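Local coordinates for protein probable ribosomal RNA small subunit methyltransferase (Thermus thermophilus, PDB 3DMH) that methylates the exocyclic N2 of a guanine in 16S ribosomal RNA, with S-adenosylmethionine as the methyl donor, at residues A297-I302 with A327-P332; I302-P307 with F336-N341; A313-V318 with P342-E347; A321-A326 with P348-K353. All coordinates share one frame; numbering follows the deposited sequence.

Contact 1: A297-I302 with A327-P332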
# COMPACT_ATOMS: atom_id res chain seq x y z
N ALA A 297 -17.57 -14.03 -7.20
CA ALA A 297 -18.13 -13.00 -6.32
C ALA A 297 -18.63 -11.79 -7.11
O ALA A 297 -17.90 -11.25 -7.95
CB ALA A 297 -17.11 -12.57 -5.27
N ARG A 298 -19.88 -11.40 -6.85
CA ARG A 298 -20.46 -10.19 -7.45
C ARG A 298 -21.09 -9.29 -6.38
O ARG A 298 -21.31 -9.71 -5.24
CB ARG A 298 -21.52 -10.54 -8.50
CG ARG A 298 -21.04 -11.42 -9.63
CD ARG A 298 -20.08 -10.69 -10.56
NE ARG A 298 -19.70 -11.55 -11.68
CZ ARG A 298 -18.62 -12.32 -11.71
NH1 ARG A 298 -17.78 -12.35 -10.68
NH2 ARG A 298 -18.37 -13.06 -12.79
N PHE A 299 -21.37 -8.04 -6.74
CA PHE A 299 -21.79 -7.06 -5.76
C PHE A 299 -22.91 -6.19 -6.31
O PHE A 299 -23.09 -6.11 -7.53
CB PHE A 299 -20.59 -6.20 -5.33
CG PHE A 299 -19.48 -7.01 -4.71
CD1 PHE A 299 -19.43 -7.21 -3.34
CD2 PHE A 299 -18.51 -7.62 -5.52
CE1 PHE A 299 -18.43 -7.97 -2.76
CE2 PHE A 299 -17.50 -8.42 -4.95
CZ PHE A 299 -17.46 -8.60 -3.57
N ASP A 300 -23.65 -5.57 -5.39
CA ASP A 300 -24.72 -4.63 -5.72
C ASP A 300 -24.18 -3.19 -5.85
O ASP A 300 -24.69 -2.40 -6.65
CB ASP A 300 -25.79 -4.66 -4.62
CG ASP A 300 -26.32 -6.06 -4.36
OD1 ASP A 300 -26.76 -6.72 -5.34
OD2 ASP A 300 -26.30 -6.51 -3.19
N ILE A 301 -23.18 -2.85 -5.04
CA ILE A 301 -22.63 -1.50 -5.01
C ILE A 301 -21.12 -1.61 -4.90
O ILE A 301 -20.62 -2.37 -4.08
CB ILE A 301 -23.15 -0.70 -3.79
CG1 ILE A 301 -24.67 -0.52 -3.88
CG2 ILE A 301 -22.49 0.68 -3.71
CD1 ILE A 301 -25.30 -0.06 -2.57
N ILE A 302 -20.40 -0.86 -5.73
CA ILE A 302 -18.94 -0.80 -5.62
C ILE A 302 -18.52 0.65 -5.50
O ILE A 302 -19.01 1.51 -6.24
CB ILE A 302 -18.27 -1.49 -6.82
CG1 ILE A 302 -18.65 -2.98 -6.80
CG2 ILE A 302 -16.73 -1.31 -6.75
CD1 ILE A 302 -17.98 -3.83 -7.86
N ALA A 327 -16.66 -2.86 -13.11
CA ALA A 327 -17.60 -3.25 -14.17
C ALA A 327 -17.84 -4.76 -14.18
O ALA A 327 -18.98 -5.23 -14.35
CB ALA A 327 -17.07 -2.80 -15.52
N ALA A 328 -16.76 -5.52 -13.99
CA ALA A 328 -16.81 -6.97 -14.05
C ALA A 328 -17.45 -7.62 -12.82
O ALA A 328 -18.02 -8.71 -12.92
CB ALA A 328 -15.40 -7.54 -14.29
N ARG A 329 -17.38 -6.94 -11.68
CA ARG A 329 -17.82 -7.52 -10.41
C ARG A 329 -19.24 -7.12 -10.04
O ARG A 329 -19.78 -7.65 -9.08
CB ARG A 329 -16.87 -7.11 -9.28
CG ARG A 329 -15.45 -7.69 -9.33
CD ARG A 329 -15.46 -9.08 -8.75
NE ARG A 329 -14.16 -9.75 -8.81
CZ ARG A 329 -13.98 -11.05 -8.59
NH1 ARG A 329 -15.02 -11.84 -8.29
NH2 ARG A 329 -12.77 -11.58 -8.67
N LEU A 330 -19.82 -6.17 -10.78
CA LEU A 330 -21.20 -5.74 -10.50
C LEU A 330 -22.24 -6.65 -11.14
O LEU A 330 -22.10 -7.03 -12.31
CB LEU A 330 -21.46 -4.30 -10.98
CG LEU A 330 -20.99 -3.19 -10.03
CD1 LEU A 330 -20.97 -1.81 -10.72
CD2 LEU A 330 -21.84 -3.17 -8.76
N ARG A 331 -23.26 -6.99 -10.36
CA ARG A 331 -24.43 -7.68 -10.89
C ARG A 331 -25.24 -6.73 -11.76
O ARG A 331 -25.17 -5.51 -11.57
CB ARG A 331 -25.30 -8.24 -9.76
CG ARG A 331 -24.78 -9.55 -9.21
CD ARG A 331 -25.74 -10.19 -8.22
NE ARG A 331 -25.68 -9.50 -6.94
CZ ARG A 331 -25.04 -9.94 -5.86
NH1 ARG A 331 -24.40 -11.11 -5.86
NH2 ARG A 331 -25.04 -9.20 -4.77
N PRO A 332 -26.02 -7.26 -12.72
CA PRO A 332 -26.90 -6.35 -13.46
C PRO A 332 -27.75 -5.50 -12.52
O PRO A 332 -28.27 -6.01 -11.52
CB PRO A 332 -27.81 -7.31 -14.24
CG PRO A 332 -27.01 -8.54 -14.41
CD PRO A 332 -26.13 -8.65 -13.18
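Arg329 and Arg298 both direct a guanidinium group at the carbonyl of Ala297, and their side chains cross at about a right angle with the guanidinium planes 80° apart. Arg329 NH1 reaches Ala297 O at 3.0 Å, in the carbonyl plane and on a lone pair, whereas Arg298 NH1 comes to the same oxygen from above that plane, at 2.9 Å. The two like-charged NH1 atoms thereby come within 3.7 Å of each other; Arg329 NH1 also bonds to Thr294 O, and Asp290 pairs with Arg329 NE, which probably offsets part of the charge. One face of the Arg298 guanidinium carries Ala328 O. The backbone then takes over: Phe299 N donates to Arg329 O and Arg331 N to Phe299 O, a short parallel pairing of Phe299 with Leu330. Here helix 317-329 runs out and the chain comes back alongside the start of strand 299-304, completing the helical part of a right-handed beta-alpha-beta crossover of the Rossmann-like methyltransferase fold. Leu330 and Ile302 slide past each other in opposite directions, with CD2 of the leucine 3.7 Å from CG1 of the isoleucine. Further out, Arg331, bent at chi3 (-76°), lays its guanidinium over the backbone of Arg298 and Phe299 and salt-bridges Asp300, NH2 lying 3.1 Å from OD1 and above the carboxylate plane; Gln236 OE1 accepts from Arg331 NH2, and Gln236 N donates to Asp300 OD2.

Contact 2: I302-P307 with F336-N341. With GMP (guanosine), chain E; SAM (S-adenosylmethionine), chain D.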
# COMPACT_ATOMS: atom_id res chain seq x y z
N ILE A 302 -20.40 -0.86 -5.73
CA ILE A 302 -18.94 -0.80 -5.62
C ILE A 302 -18.52 0.65 -5.50
O ILE A 302 -19.01 1.51 -6.24
CB ILE A 302 -18.27 -1.49 -6.82
CG1 ILE A 302 -18.65 -2.98 -6.80
CG2 ILE A 302 -16.73 -1.31 -6.75
CD1 ILE A 302 -17.98 -3.83 -7.86
N VAL A 303 -17.67 0.93 -4.52
CA VAL A 303 -17.24 2.31 -4.27
C VAL A 303 -15.73 2.36 -4.32
O VAL A 303 -15.06 1.38 -3.96
CB VAL A 303 -17.73 2.86 -2.89
CG1 VAL A 303 -19.24 2.88 -2.83
CG2 VAL A 303 -17.14 2.03 -1.73
N THR A 304 -15.19 3.50 -4.73
CA THR A 304 -13.74 3.65 -4.68
C THR A 304 -13.31 5.11 -4.68
O THR A 304 -13.89 5.93 -5.38
CB THR A 304 -13.03 2.88 -5.83
OG1 THR A 304 -11.61 2.92 -5.62
CG2 THR A 304 -13.37 3.48 -7.22
N ASN A 305 -12.31 5.37 -3.84
CA ASN A 305 -11.49 6.58 -3.91
C ASN A 305 -10.10 6.06 -4.33
O ASN A 305 -9.31 5.65 -3.46
CB ASN A 305 -11.46 7.21 -2.51
CG ASN A 305 -10.61 8.47 -2.45
OD1 ASN A 305 -10.03 8.89 -3.44
ND2 ASN A 305 -10.53 9.08 -1.25
N PRO A 306 -9.83 5.97 -5.64
CA PRO A 306 -8.63 5.26 -6.06
C PRO A 306 -7.32 5.96 -5.73
O PRO A 306 -7.29 7.19 -5.51
CB PRO A 306 -8.75 5.16 -7.59
CG PRO A 306 -10.09 5.65 -7.95
CD PRO A 306 -10.63 6.46 -6.80
N PRO A 307 -6.21 5.21 -5.76
CA PRO A 307 -4.90 5.84 -5.62
C PRO A 307 -4.61 6.77 -6.79
O PRO A 307 -5.18 6.61 -7.86
CB PRO A 307 -3.92 4.66 -5.63
CG PRO A 307 -4.67 3.57 -6.34
CD PRO A 307 -6.12 3.76 -6.05
N PHE A 336 -21.89 1.85 -9.41
CA PHE A 336 -20.47 2.16 -9.16
C PHE A 336 -20.32 3.64 -8.86
O PHE A 336 -20.84 4.49 -9.59
CB PHE A 336 -19.69 1.81 -10.42
CG PHE A 336 -18.20 2.08 -10.33
CD1 PHE A 336 -17.47 1.69 -9.21
CD2 PHE A 336 -17.54 2.68 -11.40
CE1 PHE A 336 -16.08 1.90 -9.14
CE2 PHE A 336 -16.16 2.90 -11.35
CZ PHE A 336 -15.42 2.51 -10.23
N PHE A 337 -19.60 3.95 -7.78
CA PHE A 337 -19.28 5.33 -7.41
C PHE A 337 -17.76 5.48 -7.33
O PHE A 337 -17.11 4.68 -6.64
CB PHE A 337 -19.83 5.69 -6.02
CG PHE A 337 -21.32 5.71 -5.94
CD1 PHE A 337 -22.03 6.90 -6.02
CD2 PHE A 337 -22.02 4.52 -5.77
CE1 PHE A 337 -23.42 6.90 -5.94
CE2 PHE A 337 -23.40 4.52 -5.67
CZ PHE A 337 -24.11 5.72 -5.76
N LEU A 338 -17.22 6.50 -8.00
CA LEU A 338 -15.77 6.75 -7.97
C LEU A 338 -15.52 8.23 -7.72
O LEU A 338 -16.21 9.08 -8.28
CB LEU A 338 -15.17 6.35 -9.31
CG LEU A 338 -13.68 6.63 -9.56
CD1 LEU A 338 -13.04 5.61 -10.50
CD2 LEU A 338 -13.53 8.04 -10.12
N VAL A 339 -14.55 8.56 -6.88
CA VAL A 339 -14.24 9.97 -6.62
C VAL A 339 -12.78 10.25 -6.98
O VAL A 339 -11.90 9.43 -6.68
CB VAL A 339 -14.60 10.38 -5.17
CG1 VAL A 339 -13.76 9.62 -4.13
CG2 VAL A 339 -14.45 11.90 -4.97
N SER A 340 -12.54 11.39 -7.63
CA SER A 340 -11.18 11.75 -8.00
C SER A 340 -10.98 13.26 -8.15
O SER A 340 -11.93 14.03 -8.07
CB SER A 340 -10.78 11.07 -9.31
OG SER A 340 -11.32 11.74 -10.42
N ASN A 341 -9.73 13.65 -8.37
CA ASN A 341 -9.42 15.01 -8.77
C ASN A 341 -10.24 15.35 -10.03
O ASN A 341 -10.40 14.49 -10.90
CB ASN A 341 -7.92 15.14 -9.06
CG ASN A 341 -7.53 16.50 -9.55
OD1 ASN A 341 -7.64 16.80 -10.75
ND2 ASN A 341 -7.09 17.37 -8.63
C4' GMP E . -5.97 17.87 -2.32
O4' GMP E . -6.52 16.76 -3.03
C3' GMP E . -4.53 17.51 -2.01
O3' GMP E . -4.48 17.00 -0.67
C2' GMP E . -4.21 16.40 -2.99
O2' GMP E . -3.22 15.51 -2.48
C1' GMP E . -5.55 15.71 -3.13
N9 GMP E . -5.79 15.01 -4.41
C8 GMP E . -5.33 15.32 -5.63
N7 GMP E . -5.79 14.45 -6.57
C5 GMP E . -6.60 13.57 -5.95
C6 GMP E . -7.42 12.39 -6.33
O6 GMP E . -7.47 12.00 -7.51
N1 GMP E . -8.09 11.75 -5.35
C2 GMP E . -8.05 12.15 -4.05
N2 GMP E . -8.74 11.47 -3.10
N3 GMP E . -7.32 13.22 -3.63
C4 GMP E . -6.60 13.95 -4.52
N SAM D . -10.87 4.14 0.72
CA SAM D . -9.90 4.87 1.61
C SAM D . -10.42 6.28 1.85
O SAM D . -11.34 6.65 1.12
OXT SAM D . -9.88 6.99 2.71
CB SAM D . -8.51 4.97 0.97
CG SAM D . -8.45 5.68 -0.38
SD SAM D . -6.73 5.83 -0.97
CE SAM D . -6.87 7.23 -2.13
C5' SAM D . -6.50 4.47 -2.14
C4' SAM D . -6.27 3.14 -1.44
O4' SAM D . -6.00 2.21 -2.49
C3' SAM D . -5.08 3.12 -0.47
O3' SAM D . -5.47 2.67 0.83
C2' SAM D . -4.08 2.17 -1.15
O2' SAM D . -3.23 1.46 -0.28
C1' SAM D . -5.07 1.30 -1.93
N9 SAM D . -4.40 0.55 -2.98
C8 SAM D . -3.28 0.90 -3.74
N7 SAM D . -3.02 -0.09 -4.62
C5 SAM D . -3.96 -1.08 -4.42
C6 SAM D . -4.17 -2.34 -5.00
N6 SAM D . -3.35 -2.82 -5.95
N1 SAM D . -5.23 -3.09 -4.55
C2 SAM D . -6.07 -2.63 -3.55
N3 SAM D . -5.85 -1.41 -2.92
C4 SAM D . -4.82 -0.67 -3.38
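Phe336 and Thr304 meet on the closely packed side of two parallel strands, 302-304 and 336-340, whose short axes approach to 4.8 Å. Three backbone bonds join them: Phe337 N to Ile302 O, Thr304 N to Phe337 O and Val339 N to Thr304 O. Thr304 turns CG2 to Phe336, 3.7 Å from its CE1, with OG1 anti to the backbone N (chi1 -172°) and bonded to Leu240 O. Leu338 CD1 touches this methyl and Pro306 CG. On the sheet's other side Val303 packs on Leu219 and Leu223 of helix 214-227, and Phe337 meets Phe369 edge-to-face.

Past Asn305 the chains diverge and ligands replace side-chain packing. Val339 CG1 rests on Asn305 CB at 3.7 Å, but the amide beyond it is bonded to guanosine: OD1 accepts from N2 at 2.9 Å, while ND2 binds Asp213 and Ser216 and makes a weak, 3.5 Å bond to O of S-adenosylmethionine. Asn341 N holds guanosine O6. Asn305 O lies 3.2 Å from the cofactor's methyl carbon CE. With Phe308 the sequence reads Asn-Pro-Pro-Phe, the (N/D)PP(Y/F/W) motif of amino methyltransferases; Asn305 touches cofactor and substrate, consistent with N2 being presented to the methyl group.

Contact 3: A313-V318 with P342-E347. With SAM (S-adenosylmethionine), chain D.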
# COMPACT_ATOMS: atom_id res chain seq x y z
N ALA A 313 -0.86 13.66 -14.01
CA ALA A 313 -1.95 13.96 -14.93
C ALA A 313 -2.51 12.68 -15.54
O ALA A 313 -3.46 12.73 -16.32
CB ALA A 313 -1.47 14.91 -16.01
N VAL A 314 -1.92 11.54 -15.16
CA VAL A 314 -2.27 10.25 -15.75
C VAL A 314 -2.87 9.37 -14.67
O VAL A 314 -2.46 9.45 -13.51
CB VAL A 314 -1.05 9.51 -16.38
CG1 VAL A 314 -0.41 10.35 -17.51
CG2 VAL A 314 -0.02 9.10 -15.31
N ILE A 315 -3.83 8.55 -15.07
CA ILE A 315 -4.47 7.60 -14.15
C ILE A 315 -3.55 6.40 -13.93
O ILE A 315 -3.03 5.81 -14.89
CB ILE A 315 -5.88 7.21 -14.67
CG1 ILE A 315 -6.80 8.44 -14.65
CG2 ILE A 315 -6.51 6.05 -13.85
CD1 ILE A 315 -8.08 8.24 -15.46
N LEU A 316 -3.33 6.04 -12.67
CA LEU A 316 -2.44 4.91 -12.34
C LEU A 316 -3.00 3.60 -12.88
O LEU A 316 -4.23 3.42 -12.93
CB LEU A 316 -2.25 4.82 -10.82
CG LEU A 316 -1.55 5.98 -10.11
CD1 LEU A 316 -1.57 5.72 -8.62
CD2 LEU A 316 -0.12 6.16 -10.61
N ASP A 317 -2.11 2.65 -13.21
CA ASP A 317 -2.53 1.31 -13.61
C ASP A 317 -3.52 0.68 -12.61
O ASP A 317 -4.51 0.08 -13.01
CB ASP A 317 -1.32 0.38 -13.71
CG ASP A 317 -0.42 0.69 -14.88
OD1 ASP A 317 -0.87 1.37 -15.84
OD2 ASP A 317 0.76 0.25 -14.84
N VAL A 318 -3.24 0.80 -11.31
CA VAL A 318 -4.14 0.24 -10.29
C VAL A 318 -5.53 0.85 -10.39
O VAL A 318 -6.54 0.13 -10.33
CB VAL A 318 -3.59 0.42 -8.85
CG1 VAL A 318 -4.64 0.04 -7.79
CG2 VAL A 318 -2.29 -0.40 -8.66
N PRO A 342 -10.75 16.58 -10.14
CA PRO A 342 -11.62 16.94 -11.27
C PRO A 342 -11.02 16.74 -12.68
O PRO A 342 -11.79 16.61 -13.64
CB PRO A 342 -11.92 18.43 -11.03
CG PRO A 342 -11.83 18.55 -9.54
CD PRO A 342 -10.63 17.71 -9.19
N PHE A 343 -9.70 16.72 -12.81
CA PHE A 343 -9.09 16.69 -14.14
C PHE A 343 -8.44 15.35 -14.52
O PHE A 343 -7.71 15.27 -15.52
CB PHE A 343 -8.11 17.84 -14.36
CG PHE A 343 -7.94 18.21 -15.81
CD1 PHE A 343 -9.02 18.66 -16.56
CD2 PHE A 343 -6.70 18.08 -16.44
CE1 PHE A 343 -8.88 18.99 -17.91
CE2 PHE A 343 -6.54 18.40 -17.79
CZ PHE A 343 -7.63 18.87 -18.52
N LEU A 344 -8.70 14.30 -13.73
CA LEU A 344 -8.28 12.96 -14.13
C LEU A 344 -9.31 12.36 -15.09
O LEU A 344 -10.53 12.44 -14.85
CB LEU A 344 -8.01 12.05 -12.93
CG LEU A 344 -6.79 12.42 -12.08
CD1 LEU A 344 -6.77 11.56 -10.81
CD2 LEU A 344 -5.49 12.25 -12.88
N LYS A 345 -8.82 11.77 -16.17
CA LYS A 345 -9.66 11.40 -17.30
C LYS A 345 -10.40 10.06 -17.12
O LYS A 345 -10.26 9.15 -17.93
CB LYS A 345 -8.83 11.44 -18.59
CG LYS A 345 -8.19 12.80 -18.82
CD LYS A 345 -7.26 12.78 -20.03
CE LYS A 345 -6.50 14.09 -20.13
NZ LYS A 345 -5.50 14.06 -21.24
N TYR A 346 -11.20 9.97 -16.07
CA TYR A 346 -11.96 8.73 -15.80
C TYR A 346 -13.17 8.56 -16.71
O TYR A 346 -13.60 7.44 -16.96
CB TYR A 346 -12.43 8.68 -14.35
CG TYR A 346 -11.34 8.29 -13.39
CD1 TYR A 346 -10.97 6.96 -13.24
CD2 TYR A 346 -10.69 9.25 -12.62
CE1 TYR A 346 -9.96 6.61 -12.35
CE2 TYR A 346 -9.67 8.91 -11.74
CZ TYR A 346 -9.32 7.58 -11.60
OH TYR A 346 -8.31 7.26 -10.71
N GLU A 347 -13.70 9.67 -17.21
CA GLU A 347 -14.91 9.66 -18.03
C GLU A 347 -14.83 8.66 -19.18
O GLU A 347 -15.72 7.81 -19.30
CB GLU A 347 -15.23 11.06 -18.53
CG GLU A 347 -15.70 12.01 -17.44
CD GLU A 347 -14.57 12.69 -16.69
OE1 GLU A 347 -13.38 12.43 -16.98
OE2 GLU A 347 -14.89 13.51 -15.81
N SAM D . -10.87 4.14 0.72
CA SAM D . -9.90 4.87 1.61
C SAM D . -10.42 6.28 1.85
O SAM D . -11.34 6.65 1.12
OXT SAM D . -9.88 6.99 2.71
CB SAM D . -8.51 4.97 0.97
CG SAM D . -8.45 5.68 -0.38
SD SAM D . -6.73 5.83 -0.97
CE SAM D . -6.87 7.23 -2.13
C5' SAM D . -6.50 4.47 -2.14
C4' SAM D . -6.27 3.14 -1.44
O4' SAM D . -6.00 2.21 -2.49
C3' SAM D . -5.08 3.12 -0.47
O3' SAM D . -5.47 2.67 0.83
C2' SAM D . -4.08 2.17 -1.15
O2' SAM D . -3.23 1.46 -0.28
C1' SAM D . -5.07 1.30 -1.93
N9 SAM D . -4.40 0.55 -2.98
C8 SAM D . -3.28 0.90 -3.74
N7 SAM D . -3.02 -0.09 -4.62
C5 SAM D . -3.96 -1.08 -4.42
C6 SAM D . -4.17 -2.34 -5.00
N6 SAM D . -3.35 -2.82 -5.95
N1 SAM D . -5.23 -3.09 -4.55
C2 SAM D . -6.07 -2.63 -3.55
N3 SAM D . -5.85 -1.41 -2.92
C4 SAM D . -4.82 -0.67 -3.38
O HOH W 1 -6.01 11.48 -16.56
O HOH W 2 -5.23 15.07 -16.52
O HOH W 3 -4.95 7.47 -10.60
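The Tyr346 ring carries the CD1 methyl of Ile315 over one face, a CH-pi contact in which the carbon stands 3.7 Å from the ring centroid and only 6° off the ring normal. Leu338 CD1 comes to the other side, toward the rim. Ile315 CG1 and CG2 trail toward the phenolic end, CG1 near CZ and CE2, CG2 3.8 Å from CE1. With CG1 anti to the carbonyl carbon (chi1 -66°), CD1 sits over the ring centre and at the same time touches the Lys345 backbone, 3.4 Å from its carbonyl carbon. At the phenol, a water bound to Leu316 N makes a weak, 3.4 Å bond to Tyr346 OH. Leu344 adds a second apolar touch, its CB on Ile315 CG1 and its CD2 against the backbone of Ala313.

No direct hydrogen bond joins 313-318 to 342-347; besides the weak bridge at the phenol, two waters do so. Both donate to Ala313 O, one also accepting from Lys345 N at 2.9 Å and the other donating to Phe343 O at 2.7 Å. Lys345 is the centre of an inverse gamma turn, closed by Tyr346 N on Leu344 O. Leu344 also touches guanosine, so the pairing borders the substrate pocket, while Val318 reaches the cofactor's adenine. The two loops lead into helices 317-329 and 346-354, and Tyr346 packs on Ser340 of strand 334-340, on Leu368 of strand 366-371 and on Pro306.

Contact 4: A321-A326 with P348-K353. With SAM (S-adenosylmethionine), chain D.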
# COMPACT_ATOMS: atom_id res chain seq x y z
N ALA A 321 -7.38 -0.45 -13.29
CA ALA A 321 -7.86 -1.78 -12.93
C ALA A 321 -9.09 -1.75 -12.03
O ALA A 321 -9.98 -2.60 -12.15
CB ALA A 321 -6.74 -2.58 -12.27
N PHE A 322 -9.16 -0.77 -11.12
CA PHE A 322 -10.31 -0.64 -10.24
C PHE A 322 -11.58 -0.48 -11.08
O PHE A 322 -12.59 -1.10 -10.79
CB PHE A 322 -10.15 0.59 -9.34
CG PHE A 322 -9.34 0.36 -8.09
CD1 PHE A 322 -8.56 -0.79 -7.89
CD2 PHE A 322 -9.35 1.34 -7.08
CE1 PHE A 322 -7.85 -0.94 -6.71
CE2 PHE A 322 -8.64 1.19 -5.92
CZ PHE A 322 -7.89 0.04 -5.72
N VAL A 323 -11.50 0.36 -12.11
CA VAL A 323 -12.67 0.59 -12.97
C VAL A 323 -13.05 -0.68 -13.71
O VAL A 323 -14.21 -1.04 -13.74
CB VAL A 323 -12.41 1.70 -13.97
CG1 VAL A 323 -13.59 1.88 -14.95
CG2 VAL A 323 -12.17 2.98 -13.22
N ASN A 324 -12.05 -1.36 -14.29
CA ASN A 324 -12.33 -2.60 -15.05
C ASN A 324 -12.92 -3.65 -14.13
O ASN A 324 -13.88 -4.35 -14.49
CB ASN A 324 -11.06 -3.15 -15.72
CG ASN A 324 -10.44 -2.17 -16.71
OD1 ASN A 324 -11.10 -1.26 -17.20
ND2 ASN A 324 -9.16 -2.37 -16.99
N VAL A 325 -12.35 -3.76 -12.92
CA VAL A 325 -12.85 -4.73 -11.96
C VAL A 325 -14.28 -4.38 -11.50
O VAL A 325 -15.13 -5.25 -11.41
CB VAL A 325 -11.85 -4.91 -10.80
CG1 VAL A 325 -12.48 -5.67 -9.62
CG2 VAL A 325 -10.62 -5.65 -11.30
N ALA A 326 -14.55 -3.10 -11.25
CA ALA A 326 -15.88 -2.68 -10.82
C ALA A 326 -16.94 -3.11 -11.84
O ALA A 326 -17.99 -3.64 -11.47
CB ALA A 326 -15.91 -1.18 -10.63
N PRO A 348 -13.79 8.75 -20.04
CA PRO A 348 -13.72 7.77 -21.13
C PRO A 348 -13.64 6.32 -20.67
O PRO A 348 -14.19 5.44 -21.35
CB PRO A 348 -12.45 8.17 -21.90
CG PRO A 348 -11.69 9.07 -21.00
CD PRO A 348 -12.69 9.74 -20.12
N LEU A 349 -12.98 6.06 -19.54
CA LEU A 349 -12.88 4.70 -18.99
C LEU A 349 -14.23 4.15 -18.56
O LEU A 349 -14.55 2.98 -18.84
CB LEU A 349 -11.92 4.64 -17.78
CG LEU A 349 -10.47 5.10 -17.90
CD1 LEU A 349 -9.75 4.85 -16.57
CD2 LEU A 349 -9.74 4.39 -19.03
N LEU A 350 -15.04 4.98 -17.89
CA LEU A 350 -16.36 4.54 -17.46
C LEU A 350 -17.30 4.33 -18.66
O LEU A 350 -18.07 3.38 -18.68
CB LEU A 350 -16.96 5.50 -16.42
CG LEU A 350 -16.59 5.20 -14.95
CD1 LEU A 350 -15.17 5.64 -14.60
CD2 LEU A 350 -17.60 5.90 -14.02
N GLU A 351 -17.19 5.21 -19.65
CA GLU A 351 -17.96 5.07 -20.88
C GLU A 351 -17.64 3.76 -21.60
O GLU A 351 -18.55 3.06 -22.07
CB GLU A 351 -17.68 6.26 -21.80
CG GLU A 351 -18.81 6.57 -22.74
CD GLU A 351 -18.95 8.06 -22.94
OE1 GLU A 351 -19.77 8.67 -22.23
OE2 GLU A 351 -18.23 8.62 -23.80
N GLU A 352 -16.36 3.43 -21.68
CA GLU A 352 -15.93 2.20 -22.34
C GLU A 352 -16.41 0.96 -21.59
O GLU A 352 -16.85 -0.02 -22.21
CB GLU A 352 -14.41 2.18 -22.49
CG GLU A 352 -13.86 0.94 -23.20
CD GLU A 352 -12.44 0.61 -22.80
OE1 GLU A 352 -11.87 1.31 -21.93
OE2 GLU A 352 -11.89 -0.36 -23.36
N LYS A 353 -16.35 0.99 -20.26
CA LYS A 353 -16.64 -0.21 -19.47
C LYS A 353 -18.10 -0.41 -19.07
O LYS A 353 -18.53 -1.55 -18.86
CB LYS A 353 -15.73 -0.28 -18.24
CG LYS A 353 -14.23 -0.40 -18.56
CD LYS A 353 -13.88 -1.75 -19.19
CE LYS A 353 -12.52 -1.69 -19.87
NZ LYS A 353 -12.08 -3.02 -20.34
N SAM D . -10.87 4.14 0.72
CA SAM D . -9.90 4.87 1.61
C SAM D . -10.42 6.28 1.85
O SAM D . -11.34 6.65 1.12
OXT SAM D . -9.88 6.99 2.71
CB SAM D . -8.51 4.97 0.97
CG SAM D . -8.45 5.68 -0.38
SD SAM D . -6.73 5.83 -0.97
CE SAM D . -6.87 7.23 -2.13
C5' SAM D . -6.50 4.47 -2.14
C4' SAM D . -6.27 3.14 -1.44
O4' SAM D . -6.00 2.21 -2.49
C3' SAM D . -5.08 3.12 -0.47
O3' SAM D . -5.47 2.67 0.83
C2' SAM D . -4.08 2.17 -1.15
O2' SAM D . -3.23 1.46 -0.28
C1' SAM D . -5.07 1.30 -1.93
N9 SAM D . -4.40 0.55 -2.98
C8 SAM D . -3.28 0.90 -3.74
N7 SAM D . -3.02 -0.09 -4.62
C5 SAM D . -3.96 -1.08 -4.42
C6 SAM D . -4.17 -2.34 -5.00
N6 SAM D . -3.35 -2.82 -5.95
N1 SAM D . -5.23 -3.09 -4.55
C2 SAM D . -6.07 -2.63 -3.55
N3 SAM D . -5.85 -1.41 -2.92
C4 SAM D . -4.82 -0.67 -3.38
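Lys353 runs across the end of Asn324 where helix 346-354 passes helix 317-329. Its CB points toward the other helix, and CG comes next, 4.3 Å from Val323 CG1 and 3.5 Å from Asn324 OD1. A bend at chi2 (-68°) then turns the chain across the amide, obliquely, with CD also 3.5 Å from OD1. CE makes the closest approach, 3.1 Å from the same oxygen. NZ has already moved past it, to 3.7 Å, and forms no hydrogen bond with the asparagine; a sulfate ion, probably from the crystallisation liquor, lies near the ammonium in a long, weak ion pair. The amide oxygen is thus met mainly by the lysine's methylenes.

Deeper between the helices the contact is apolar. Val323 turns CG1 toward the other helix, 4.1 Å from Leu350 CD1 and a little farther from Leu349 CB, the valine and Leu350 crossing at about a right angle. Val323 also packs on Leu338 of strand 334-340. On another side of its helix Phe322 turns away to the cofactor, CZ lying 3.8 Å from N3 of the adenine, whose N3 and C2 are at the edge of the phenylalanine ring. The axes are 9.9 Å apart at -25°, a nearly parallel pair of neighbouring helices on one face of the sheet, as in the alpha/beta Rossmann-like fold of class I methyltransferases.

Overall arrangement
Contact 2 is the core of the group, a wholly buried pairing of the central strands 299-304 and 334-340, held by backbone bonds and ending in the two ligands. Contact 1 uses the same strand 299-304 at its other end, shares Ile302, and is far more polar, with arginines and a salt bridge where the contact is partly exposed. Contacts 3 and 4 bring together the same two helices, 317-329 and 346-354: contact 4 through their bodies, buried and largely apolar, contact 3 through the loops that lead into them, partly exposed and water-bridged. The helix layer meets the sheet where Phe322 and Ala326 touch Thr304 and Phe336, and Tyr346 connects contacts 2, 3 and 4.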